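Xaa-Pro dipeptidase (Lactobacillus brevis, PDB 3I7M) is probably a manganese-dependent metalloexopeptidase of family M24B, acting on Xaa-Pro dipeptides, represented here by its creatinase/prolidase-like N-terminal domain. Local coordinates at residues A[27-30]-A[31-35]. Residues are numbered along the deposited sequence; the frame is centred on the assembly and turned at random. Where two conformers were deposited one is given.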
loop_
_atom_site.group_PDB
_atom_site.type_symbol
_atom_site.label_atom_id
_atom_site.label_comp_id
_atom_site.label_asym_id
_atom_site.label_seq_id
_atom_site.Cartn_x
_atom_site.Cartn_y
_atom_site.Cartn_z
ATOM N N LYS A 27 -9.749 1.411 -6.913
ATOM C CA LYS A 27 -9.621 1.459 -8.410
ATOM C C LYS A 27 -8.194 1.237 -8.828
ATOM O O LYS A 27 -7.916 0.584 -9.834
ATOM C CB LYS A 27 -10.123 2.771 -8.949
ATOM C CG LYS A 27 -11.638 3.043 -8.751
ATOM C CD LYS A 27 -12.546 2.244 -9.708
ATOM C CE LYS A 27 -14.047 2.417 -9.347
ATOM N NZ LYS A 27 -15.005 1.527 -10.138
ATOM N N THR A 28 -7.222 1.774 -8.078
ATOM C CA THR A 28 -5.831 1.531 -8.390
ATOM C C THR A 28 -5.464 0.075 -8.149
ATOM O O THR A 28 -4.778 -0.547 -8.965
ATOM C CB THR A 28 -4.947 2.426 -7.506
ATOM O OG1 THR A 28 -5.364 3.755 -7.740
ATOM C CG2 THR A 28 -3.472 2.250 -7.858
ATOM N N ILE A 29 -5.905 -0.506 -7.034
ATOM C CA ILE A 29 -5.613 -1.893 -6.740
ATOM C C ILE A 29 -6.225 -2.820 -7.807
ATOM O O ILE A 29 -5.536 -3.739 -8.246
ATOM C CB ILE A 29 -6.011 -2.233 -5.272
ATOM C CG1 ILE A 29 -5.077 -1.443 -4.347
ATOM C CG2 ILE A 29 -5.945 -3.758 -4.987
ATOM C CD1 ILE A 29 -5.462 -1.512 -2.869
ATOM N N GLU A 30 -7.417 -2.480 -8.239
ATOM C CA GLU A 30 -8.060 -3.282 -9.323
ATOM C C GLU A 30 -7.244 -3.149 -10.591
ATOM O O GLU A 30 -7.047 -4.141 -11.322
ATOM C CB GLU A 30 -9.495 -2.848 -9.560
ATOM C CG GLU A 30 -10.211 -3.768 -10.574
ATOM C CD GLU A 30 -11.680 -3.493 -10.715
ATOM O OE1 GLU A 30 -12.207 -2.507 -10.148
ATOM O OE2 GLU A 30 -12.325 -4.273 -11.464
ATOM N N TYR A 31 -6.827 -1.952 -10.913
ATOM C CA TYR A 31 -6.019 -1.734 -12.133
ATOM C C TYR A 31 -4.727 -2.557 -12.102
ATOM O O TYR A 31 -4.272 -3.093 -13.149
ATOM C CB TYR A 31 -5.754 -0.226 -12.285
ATOM C CG TYR A 31 -4.935 0.150 -13.534
ATOM C CD1 TYR A 31 -5.494 0.066 -14.808
ATOM C CD2 TYR A 31 -3.598 0.534 -13.421
ATOM C CE1 TYR A 31 -4.726 0.365 -15.954
ATOM C CE2 TYR A 31 -2.847 0.852 -14.523
ATOM C CZ TYR A 31 -3.398 0.776 -15.781
ATOM O OH TYR A 31 -2.562 1.127 -16.841
ATOM N N LEU A 32 -4.117 -2.696 -10.949
ATOM C CA LEU A 32 -2.825 -3.377 -10.828
ATOM C C LEU A 32 -2.947 -4.892 -10.645
ATOM O O LEU A 32 -2.023 -5.661 -11.000
ATOM C CB LEU A 32 -2.027 -2.795 -9.669
ATOM C CG LEU A 32 -1.590 -1.379 -9.844
ATOM C CD1 LEU A 32 -1.007 -0.905 -8.497
ATOM C CD2 LEU A 32 -0.568 -1.249 -10.977
ATOM N N THR A 33 -4.080 -5.337 -10.141
ATOM C CA THR A 33 -4.252 -6.771 -9.808
ATOM C C THR A 33 -5.478 -7.465 -10.414
ATOM O O THR A 33 -5.564 -8.696 -10.422
ATOM C CB THR A 33 -4.346 -6.949 -8.284
ATOM O OG1 THR A 33 -5.615 -6.477 -7.881
ATOM C CG2 THR A 33 -3.205 -6.247 -7.614
ATOM N N GLY A 34 -6.479 -6.731 -10.887
ATOM C CA GLY A 34 -7.758 -7.354 -11.224
ATOM C C GLY A 34 -8.713 -7.647 -10.079
ATOM O O GLY A 34 -9.865 -8.019 -10.330
ATOM N N PHE A 35 -8.275 -7.304 -8.845
ATOM C CA PHE A 35 -9.125 -7.526 -7.683
ATOM C C PHE A 35 -10.031 -6.325 -7.549
ATOM O O PHE A 35 -9.537 -5.195 -7.310
ATOM C CB PHE A 35 -8.285 -7.702 -6.435
ATOM C CG PHE A 35 -9.102 -7.842 -5.183
ATOM C CD1 PHE A 35 -9.832 -8.995 -4.916
ATOM C CD2 PHE A 35 -9.179 -6.781 -4.269
ATOM C CE1 PHE A 35 -10.584 -9.113 -3.777
ATOM C CE2 PHE A 35 -9.940 -6.899 -3.150
ATOM C CZ PHE A 35 -10.636 -8.068 -2.880
HETATM O O HOH W 1 -11.344 -6.436 -12.538
#
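I29 and E30 meet T33, G34 and F35 in a local C-terminal capping contact, where helix 26-33, just after strand 20-23, gives way to loop. The helical ladder runs to its end: T33 N reaches I29 O at 2.9 Å, and G34 N closes the last rung on E30 O at 2.7 Å. I29 O takes a second bond, since T33 OG1 donates to it at 2.8 Å from above the carbonyl plane. The same hydroxyl accepts from F35 N at 2.9 Å along a nearly straight path (159° at the hydrogen), an ST turn. Its dual role depends on a chi1 of 73°, which tucks OG1 between the backbone N and the carbonyl carbon of T33. A valine here would probably leave F35 N without its acceptor and I29 O without its second donor, letting the chain after the helix drift.

A water donates to both E30 OE2 (2.6 Å) and G34 O, tying the extended glutamate to the cap. E30 CA lies 3.1 Å from F35 O in a CA-H...O contact. On the buried side, I29 CG2 approaches the edge of the F35 ring, whose other neighbours include V65 and I66 of helix 63-67. One residue back along the helix, T28 CG2 lies beside L32 CD1, both side chains also resting on L23, while T28 OG1 bonds to E105. G34 has positive phi, where a beta carbon would jam against T33 O; with the G34 N to E30 O bond, this is the alpha-L C-cap of a glycine-terminated helix, here reinforced by a threonine ST turn.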